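Local structure of beta-lactamase (Sphaerobacter thermophilus, 4EWF) at residues Arg71-Lys84 against Leu91-Leu105. The protein probably hydrolyses beta-lactams to substituted beta-amino acids, as a member of the class A beta-lactamase family. Sequence-based numbering, arbitrary orientation.
With SO4 (sulfate ion), chain F.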
ATOM      1  N   ARG A  71      -3.238  20.545 -11.642  1.00 42.00           N
ATOM      2  CA  ARG A  71      -1.815  20.770 -11.379  1.00 44.18           C
ATOM      3  C   ARG A  71      -0.961  19.891 -12.286  1.00 40.85           C
ATOM      4  O   ARG A  71      -1.496  19.086 -13.044  1.00 34.07           O
ATOM      5  CB  ARG A  71      -1.467  20.569  -9.900  1.00 45.85           C
ATOM      6  CG  ARG A  71      -2.265  19.490  -9.207  1.00 43.15           C
ATOM      7  CD  ARG A  71      -2.012  19.483  -7.698  1.00 46.23           C
ATOM      8  NE  ARG A  71      -2.831  20.439  -6.950  1.00 51.59           N
ATOM      9  CZ  ARG A  71      -2.411  21.632  -6.538  1.00 57.07           C
ATOM     10  NH1 ARG A  71      -1.177  22.043  -6.811  1.00 60.99           N
ATOM     11  NH2 ARG A  71      -3.226  22.419  -5.851  1.00 57.13           N
ATOM     12  N   ALA A  72       0.355  20.073 -12.231  1.00 34.74           N
ATOM     13  CA  ALA A  72       1.275  19.338 -13.096  1.00 35.56           C
ATOM     14  C   ALA A  72       2.430  18.748 -12.287  1.00 33.92           C
ATOM     15  O   ALA A  72       2.828  19.306 -11.256  1.00 28.03           O
ATOM     16  CB  ALA A  72       1.806  20.251 -14.214  1.00 38.69           C
ATOM     17  N   LEU A  73       2.965  17.624 -12.759  1.00 27.00           N
ATOM     18  CA  LEU A  73       4.010  16.906 -12.041  1.00 31.13           C
ATOM     19  C   LEU A  73       5.276  17.733 -11.846  1.00 31.21           C
ATOM     20  O   LEU A  73       6.029  17.517 -10.899  1.00 28.55           O
ATOM     21  CB  LEU A  73       4.346  15.607 -12.761  1.00 34.45           C
ATOM     22  CG  LEU A  73       3.260  14.535 -12.640  1.00 38.80           C
ATOM     23  CD1 LEU A  73       3.645  13.304 -13.456  1.00 38.16           C
ATOM     24  CD2 LEU A  73       3.003  14.173 -11.177  1.00 34.60           C
ATOM     25  N   THR A  74       5.505  18.687 -12.742  1.00 30.61           N
ATOM     26  CA  THR A  74       6.666  19.559 -12.619  1.00 34.91           C
ATOM     27  C   THR A  74       6.436  20.740 -11.674  1.00 38.04           C
ATOM     28  O   THR A  74       7.353  21.536 -11.454  1.00 34.79           O
ATOM     29  CB  THR A  74       7.129  20.101 -14.001  1.00 40.86           C
ATOM     30  OG1 THR A  74       6.006  20.663 -14.696  1.00 32.52           O
ATOM     31  CG2 THR A  74       7.741  18.975 -14.841  1.00 38.73           C
ATOM     32  N   ASP A  75       5.230  20.857 -11.114  1.00 31.23           N
ATOM     33  CA  ASP A  75       4.924  21.999 -10.246  1.00 33.35           C
ATOM     34  C   ASP A  75       5.908  22.035  -9.069  1.00 32.67           C
ATOM     35  O   ASP A  75       6.259  20.998  -8.513  1.00 32.21           O
ATOM     36  CB  ASP A  75       3.481  21.939  -9.713  1.00 35.41           C
ATOM     37  CG  ASP A  75       2.442  22.351 -10.754  1.00 46.40           C
ATOM     38  OD1 ASP A  75       2.826  22.869 -11.830  1.00 43.10           O
ATOM     39  OD2 ASP A  75       1.232  22.166 -10.480  1.00 40.90           O
ATOM     40  N   ARG A  76       6.336  23.231  -8.685  1.00 33.07           N
ATOM     41  CA  ARG A  76       7.311  23.377  -7.602  1.00 37.31           C
ATOM     42  C   ARG A  76       6.624  23.494  -6.231  1.00 36.00           C
ATOM     43  O   ARG A  76       5.592  24.159  -6.096  1.00 33.79           O
ATOM     44  CB  ARG A  76       8.230  24.586  -7.839  1.00 46.69           C
ATOM     45  CG  ARG A  76       8.585  24.870  -9.316  1.00 70.04           C
ATOM     46  CD  ARG A  76       9.261  23.685 -10.043  1.00 81.84           C
ATOM     47  NE  ARG A  76      10.726  23.735  -9.996  1.00 88.19           N
ATOM     48  CZ  ARG A  76      11.535  23.091 -10.839  1.00 84.62           C
ATOM     49  NH1 ARG A  76      12.851  23.200 -10.704  1.00 79.23           N
ATOM     50  NH2 ARG A  76      11.033  22.343 -11.818  1.00 85.82           N
ATOM     51  N   ILE A  77       7.186  22.806  -5.238  1.00 29.23           N
ATOM     52  CA  ILE A  77       6.793  22.946  -3.835  1.00 26.72           C
ATOM     53  C   ILE A  77       8.065  23.144  -3.023  1.00 31.56           C
ATOM     54  O   ILE A  77       9.030  22.393  -3.180  1.00 30.35           O
ATOM     55  CB  ILE A  77       6.066  21.683  -3.293  1.00 22.24           C
ATOM     56  CG1 ILE A  77       4.744  21.458  -4.021  1.00 30.52           C
ATOM     57  CG2 ILE A  77       5.817  21.791  -1.784  1.00 27.75           C
ATOM     58  CD1 ILE A  77       4.889  20.742  -5.337  1.00 38.69           C
ATOM     59  N   VAL A  78       8.068  24.149  -2.155  1.00 28.21           N
ATOM     60  CA  VAL A  78       9.241  24.439  -1.332  1.00 26.36           C
ATOM     61  C   VAL A  78       9.097  23.809   0.060  1.00 31.20           C
ATOM     62  O   VAL A  78       8.047  23.926   0.707  1.00 30.10           O
ATOM     63  CB  VAL A  78       9.463  25.961  -1.178  1.00 28.24           C
ATOM     64  CG1 VAL A  78      10.646  26.251  -0.237  1.00 28.73           C
ATOM     65  CG2 VAL A  78       9.678  26.616  -2.535  1.00 30.67           C
ATOM     66  N   LEU A  79      10.157  23.143   0.508  1.00 27.26           N
ATOM     67  CA  LEU A  79      10.199  22.545   1.839  1.00 25.89           C
ATOM     68  C   LEU A  79      10.339  23.625   2.921  1.00 22.85           C
ATOM     69  O   LEU A  79      11.294  24.405   2.915  1.00 26.14           O
ATOM     70  CB  LEU A  79      11.366  21.563   1.946  1.00 27.39           C
ATOM     71  CG  LEU A  79      11.530  20.895   3.320  1.00 29.21           C
ATOM     72  CD1 LEU A  79      10.352  19.978   3.608  1.00 24.77           C
ATOM     73  CD2 LEU A  79      12.827  20.122   3.369  1.00 25.65           C
ATOM     74  N   ARG A  80       9.391  23.650   3.854  1.00 21.12           N
ATOM     75  CA  ARG A  80       9.416  24.624   4.942  1.00 31.02           C
ATOM     76  C   ARG A  80       9.465  23.905   6.287  1.00 28.41           C
ATOM     77  O   ARG A  80       8.921  22.818   6.440  1.00 25.90           O
ATOM     78  CB  ARG A  80       8.183  25.528   4.884  1.00 37.16           C
ATOM     79  CG  ARG A  80       8.400  26.876   4.218  1.00 53.14           C
ATOM     80  CD  ARG A  80       8.993  26.743   2.842  1.00 56.88           C
ATOM     81  NE  ARG A  80       8.477  27.738   1.898  1.00 58.45           N
ATOM     82  CZ  ARG A  80       9.158  28.792   1.451  1.00 54.15           C
ATOM     83  NH1 ARG A  80      10.402  29.020   1.864  1.00 38.40           N
ATOM     84  NH2 ARG A  80       8.594  29.617   0.572  1.00 58.14           N
ATOM     85  N   ALA A  81      10.107  24.542   7.259  1.00 21.42           N
ATOM     86  CA  ALA A  81      10.225  24.005   8.609  1.00 29.90           C
ATOM     87  C   ALA A  81       8.877  23.585   9.191  1.00 30.19           C
ATOM     88  O   ALA A  81       8.761  22.512   9.763  1.00 24.33           O
ATOM     89  CB  ALA A  81      10.897  25.022   9.514  1.00 28.48           C
ATOM     90  N   ALA A  82       7.860  24.431   9.050  1.00 27.08           N
ATOM     91  CA  ALA A  82       6.504  24.069   9.494  1.00 27.23           C
ATOM     92  C   ALA A  82       5.912  22.759   8.922  1.00 29.20           C
ATOM     93  O   ALA A  82       5.055  22.133   9.561  1.00 35.41           O
ATOM     94  CB  ALA A  82       5.543  25.236   9.250  1.00 33.96           C
ATOM     95  N   ASP A  83       6.348  22.349   7.730  1.00 21.68           N
ATOM     96  CA  ASP A  83       5.811  21.144   7.074  1.00 23.86           C
ATOM     97  C   ASP A  83       6.441  19.844   7.562  1.00 23.49           C
ATOM     98  O   ASP A  83       5.913  18.755   7.311  1.00 19.83           O
ATOM     99  CB  ASP A  83       6.047  21.210   5.560  1.00 25.02           C
ATOM    100  CG  ASP A  83       5.570  22.513   4.948  1.00 42.61           C
ATOM    101  OD1 ASP A  83       4.428  22.917   5.259  1.00 39.89           O
ATOM    102  OD2 ASP A  83       6.337  23.122   4.158  1.00 43.30           O
ATOM    103  N   LYS A  84       7.585  19.942   8.227  1.00 23.61           N
ATOM    104  CA  LYS A  84       8.374  18.741   8.529  1.00 19.62           C
ATOM    105  C   LYS A  84       7.646  17.855   9.539  1.00 23.68           C
ATOM    106  O   LYS A  84       7.313  18.301  10.638  1.00 23.15           O
ATOM    107  CB  LYS A  84       9.770  19.141   9.041  1.00 24.47           C
ATOM    108  CG  LYS A  84      10.648  19.803   7.954  1.00 25.37           C
ATOM    109  CD  LYS A  84      12.051  20.186   8.466  1.00 25.45           C
ATOM    110  CE  LYS A  84      13.007  20.421   7.289  1.00 20.57           C
ATOM    111  NZ  LYS A  84      14.244  21.177   7.683  1.00 22.68           N
ATOM    112  N   LEU A  91      12.834  14.106   4.127  1.00 20.92           N
ATOM    113  CA  LEU A  91      12.660  15.566   4.082  1.00 23.59           C
ATOM    114  C   LEU A  91      12.777  16.218   5.447  1.00 23.46           C
ATOM    115  O   LEU A  91      13.259  17.348   5.554  1.00 19.63           O
ATOM    116  CB  LEU A  91      11.317  15.948   3.437  1.00 22.23           C
ATOM    117  CG  LEU A  91      11.183  15.581   1.953  1.00 21.46           C
ATOM    118  CD1 LEU A  91       9.818  16.021   1.394  1.00 22.37           C
ATOM    119  CD2 LEU A  91      12.323  16.197   1.132  1.00 22.91           C
ATOM    120  N   LEU A  92      12.351  15.515   6.493  1.00 20.48           N
ATOM    121  CA  LEU A  92      12.433  16.101   7.816  1.00 20.11           C
ATOM    122  C   LEU A  92      13.825  16.522   8.210  1.00 23.84           C
ATOM    123  O   LEU A  92      13.961  17.346   9.091  1.00 18.47           O
ATOM    124  CB  LEU A  92      11.824  15.221   8.916  1.00 21.20           C
ATOM    125  CG  LEU A  92      12.006  13.714   9.137  1.00 32.05           C
ATOM    126  CD1 LEU A  92      13.085  13.014   8.313  1.00 23.47           C
ATOM    127  CD2 LEU A  92      12.120  13.416  10.638  1.00 20.14           C
ATOM    128  N   HIS A  93      14.852  15.974   7.568  1.00 24.55           N
ATOM    129  CA  HIS A  93      16.226  16.313   7.933  1.00 27.03           C
ATOM    130  C   HIS A  93      16.965  17.105   6.856  1.00 23.53           C
ATOM    131  O   HIS A  93      18.148  17.403   7.011  1.00 25.60           O
ATOM    132  CB  HIS A  93      17.026  15.048   8.255  1.00 25.46           C
ATOM    133  CG  HIS A  93      16.498  14.281   9.424  1.00 25.03           C
ATOM    134  ND1 HIS A  93      16.355  14.838  10.676  1.00 21.17           N
ATOM    135  CD2 HIS A  93      16.081  12.996   9.533  1.00 23.74           C
ATOM    136  CE1 HIS A  93      15.859  13.936  11.503  1.00 23.06           C
ATOM    137  NE2 HIS A  93      15.688  12.807  10.837  1.00 22.74           N
ATOM    138  N   LEU A  94      16.281  17.433   5.765  1.00 20.93           N
ATOM    139  CA  LEU A  94      16.919  18.184   4.679  1.00 20.28           C
ATOM    140  C   LEU A  94      16.680  19.669   4.889  1.00 20.21           C
ATOM    141  O   LEU A  94      15.773  20.051   5.626  1.00 24.10           O
ATOM    142  CB  LEU A  94      16.371  17.734   3.325  1.00 22.43           C
ATOM    143  CG  LEU A  94      16.639  16.265   2.973  1.00 24.56           C
ATOM    144  CD1 LEU A  94      16.162  15.994   1.540  1.00 25.38           C
ATOM    145  CD2 LEU A  94      18.128  15.928   3.102  1.00 24.14           C
ATOM    146  N   HIS A  95      17.461  20.511   4.225  1.00 26.24           N
ATOM    147  CA  HIS A  95      17.463  21.938   4.560  1.00 28.50           C
ATOM    148  C   HIS A  95      16.167  22.695   4.225  1.00 29.61           C
ATOM    149  O   HIS A  95      15.578  22.495   3.164  1.00 22.19           O
ATOM    150  CB  HIS A  95      18.666  22.639   3.920  1.00 29.55           C
ATOM    151  CG  HIS A  95      18.507  22.924   2.456  1.00 30.57           C
ATOM    152  ND1 HIS A  95      18.846  22.013   1.476  1.00 28.99           N
ATOM    153  CD2 HIS A  95      18.084  24.036   1.807  1.00 34.77           C
ATOM    154  CE1 HIS A  95      18.619  22.547   0.287  1.00 31.70           C
ATOM    155  NE2 HIS A  95      18.159  23.774   0.460  1.00 32.41           N
ATOM    156  N   ASP A  96      15.735  23.565   5.140  1.00 30.95           N
ATOM    157  CA  ASP A  96      14.598  24.450   4.897  1.00 28.27           C
ATOM    158  C   ASP A  96      14.839  25.239   3.620  1.00 22.30           C
ATOM    159  O   ASP A  96      15.886  25.859   3.464  1.00 26.58           O
ATOM    160  CB  ASP A  96      14.421  25.440   6.062  1.00 35.32           C
ATOM    161  CG  ASP A  96      14.013  24.760   7.367  1.00 42.59           C
ATOM    162  OD1 ASP A  96      13.387  23.678   7.311  1.00 38.61           O
ATOM    163  OD2 ASP A  96      14.321  25.313   8.455  1.00 44.70           O
ATOM    164  N   GLY A  97      13.876  25.235   2.702  1.00 27.59           N
ATOM    165  CA  GLY A  97      14.042  25.981   1.462  1.00 31.75           C
ATOM    166  C   GLY A  97      14.310  25.080   0.264  1.00 34.09           C
ATOM    167  O   GLY A  97      14.340  25.535  -0.882  1.00 31.03           O
ATOM    168  N   LEU A  98      14.513  23.792   0.528  1.00 27.45           N
ATOM    169  CA  LEU A  98      14.721  22.833  -0.547  1.00 28.37           C
ATOM    170  C   LEU A  98      13.536  22.889  -1.511  1.00 30.57           C
ATOM    171  O   LEU A  98      12.384  22.776  -1.101  1.00 27.07           O
ATOM    172  CB  LEU A  98      14.835  21.422   0.030  1.00 24.38           C
ATOM    173  CG  LEU A  98      15.100  20.269  -0.944  1.00 28.62           C
ATOM    174  CD1 LEU A  98      16.504  20.339  -1.500  1.00 35.85           C
ATOM    175  CD2 LEU A  98      14.898  18.944  -0.221  1.00 27.54           C
ATOM    176  N   GLU A  99      13.820  23.064  -2.792  1.00 28.49           N
ATOM    177  CA  GLU A  99      12.763  23.156  -3.785  1.00 31.42           C
ATOM    178  C   GLU A  99      12.560  21.826  -4.505  1.00 34.34           C
ATOM    179  O   GLU A  99      13.460  21.328  -5.172  1.00 33.68           O
ATOM    180  CB  GLU A  99      13.076  24.280  -4.775  1.00 39.90           C
ATOM    181  CG  GLU A  99      11.917  24.673  -5.664  1.00 55.08           C
ATOM    182  CD  GLU A  99      12.122  26.035  -6.317  1.00 67.60           C
ATOM    183  OE1 GLU A  99      13.008  26.799  -5.861  1.00 67.74           O
ATOM    184  OE2 GLU A  99      11.393  26.340  -7.285  1.00 75.99           O
ATOM    185  N   LEU A 100      11.367  21.259  -4.347  1.00 23.40           N
ATOM    186  CA  LEU A 100      11.012  19.969  -4.931  1.00 23.73           C
ATOM    187  C   LEU A 100       9.950  20.148  -6.016  1.00 28.23           C
ATOM    188  O   LEU A 100       9.441  21.252  -6.210  1.00 32.20           O
ATOM    189  CB  LEU A 100      10.453  19.060  -3.831  1.00 28.63           C
ATOM    190  CG  LEU A 100      11.462  18.853  -2.686  1.00 31.21           C
ATOM    191  CD1 LEU A 100      10.778  18.770  -1.327  1.00 25.06           C
ATOM    192  CD2 LEU A 100      12.323  17.630  -2.944  1.00 28.28           C
ATOM    193  N   THR A 101       9.617  19.066  -6.717  1.00 24.43           N
ATOM    194  CA  THR A 101       8.514  19.088  -7.664  1.00 22.90           C
ATOM    195  C   THR A 101       7.411  18.205  -7.115  1.00 24.41           C
ATOM    196  O   THR A 101       7.637  17.412  -6.193  1.00 27.22           O
ATOM    197  CB  THR A 101       8.903  18.562  -9.061  1.00 23.65           C
ATOM    198  OG1 THR A 101       9.409  17.225  -8.941  1.00 29.99           O
ATOM    199  CG2 THR A 101       9.935  19.466  -9.740  1.00 29.99           C
ATOM    200  N   LEU A 102       6.215  18.351  -7.671  1.00 25.11           N
ATOM    201  CA  LEU A 102       5.106  17.486  -7.298  1.00 21.94           C
ATOM    202  C   LEU A 102       5.497  16.021  -7.512  1.00 27.40           C
ATOM    203  O   LEU A 102       5.188  15.165  -6.691  1.00 25.43           O
ATOM    204  CB  LEU A 102       3.868  17.838  -8.135  1.00 27.94           C
ATOM    205  CG  LEU A 102       2.618  16.990  -7.862  1.00 32.05           C
ATOM    206  CD1 LEU A 102       2.210  17.091  -6.409  1.00 33.42           C
ATOM    207  CD2 LEU A 102       1.453  17.410  -8.768  1.00 35.43           C
ATOM    208  N   GLU A 103       6.191  15.721  -8.607  1.00 27.35           N
ATOM    209  CA  GLU A 103       6.600  14.334  -8.836  1.00 28.78           C
ATOM    210  C   GLU A 103       7.582  13.830  -7.765  1.00 28.23           C
ATOM    211  O   GLU A 103       7.455  12.696  -7.290  1.00 26.95           O
ATOM    212  CB  GLU A 103       7.151  14.117 -10.258  1.00 29.80           C
ATOM    213  CG  GLU A 103       7.520  12.659 -10.524  1.00 29.75           C
ATOM    214  CD  GLU A 103       7.594  12.303 -12.010  1.00 42.12           C
ATOM    215  OE1 GLU A 103       7.372  11.120 -12.351  1.00 44.26           O
ATOM    216  OE2 GLU A 103       7.882  13.195 -12.827  1.00 44.09           O
ATOM    217  N   ASP A 104       8.543  14.665  -7.366  1.00 25.38           N
ATOM    218  CA  ASP A 104       9.432  14.308  -6.263  1.00 27.53           C
ATOM    219  C   ASP A 104       8.607  13.896  -5.034  1.00 26.17           C
ATOM    220  O   ASP A 104       8.905  12.898  -4.372  1.00 23.03           O
ATOM    221  CB  ASP A 104      10.313  15.492  -5.831  1.00 22.42           C
ATOM    222  CG  ASP A 104      11.350  15.901  -6.885  1.00 31.00           C
ATOM    223  OD1 ASP A 104      11.680  15.101  -7.793  1.00 31.40           O
ATOM    224  OD2 ASP A 104      11.844  17.048  -6.774  1.00 29.85           O
ATOM    225  N   LEU A 105       7.586  14.689  -4.710  1.00 24.59           N
ATOM    226  CA  LEU A 105       6.779  14.410  -3.518  1.00 22.22           C
ATOM    227  C   LEU A 105       6.061  13.064  -3.591  1.00 19.47           C
ATOM    228  O   LEU A 105       5.998  12.331  -2.594  1.00 22.89           O
ATOM    229  CB  LEU A 105       5.780  15.535  -3.250  1.00 23.63           C
ATOM    230  CG  LEU A 105       6.339  16.933  -2.962  1.00 26.41           C
ATOM    231  CD1 LEU A 105       5.192  17.842  -2.524  1.00 25.83           C
ATOM    232  CD2 LEU A 105       7.410  16.890  -1.897  1.00 22.82           C
TER
HETATM  233  S   SO4 F 302      17.472  17.955  12.066  1.00100.45           S
HETATM  234  O1  SO4 F 302      16.449  18.979  12.282  1.00 96.04           O
HETATM  235  O2  SO4 F 302      17.048  17.066  10.991  1.00100.89           O
HETATM  236  O3  SO4 F 302      18.740  18.576  11.687  1.00103.21           O
HETATM  237  O4  SO4 F 302      17.652  17.182  13.292  1.00102.24           O
HETATM  238  O   HOH W   1      15.030  23.285  10.100  1.00 35.00           O
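The ammonium group of K84 is gripped by two groups of 91-105. K84 NZ lies 2.7 Å from D96 OD1 in a salt bridge, above the carboxylate plane. K84 NZ also donates a hydrogen bond to L94 O at 2.8 Å. A water that donates to D96 OD2 also accepts a weak bond from NZ. The lysine chain runs extended beyond CG, which carries its methylenes past the carbonyl of L92 before NZ arrives at the turn, and A81 CB rests against the same carboxylate.

From there the segments pair as a short antiparallel two-stranded sheet. G97 N, in the type II turn H95-L98, donates to L79 O, and L79 N returns a nearly straight bond (176°) to L98 O. At this same end L79 is the apolar centre: chi1 of 179° sets CG anti to the backbone N, and chi2 of 67° parts the methyls, with L79 CD1 4.1 Å from L91 CB and CD2 against the L91 and H95 carbonyls.

I77 and L100 form the hydrogen-bonded pair, flanked by the non-hydrogen-bonded pairs R76-T101 and V78-E99. On the face of R76 and T101, T101 CG2 lies over the guanidinium 3.7 Å from R76 NH2, while E99 OE2 sits at its edge in a long salt bridge; the arginine is poorly ordered, so its place is only approximate. At the opposite end of the strand pair, where the helix starts, D75 O and L73 O take the N-H groups of L102 and E103, while T101 and D104 close a capping box.

This two-stranded sheet lies at the surface, apart from the five-stranded sheet. I77 packs on L105 of helix 102-111, L102 reaches V62 of helix 55-67 and L121 of helix 115-125, and L79 meets T116 of the latter.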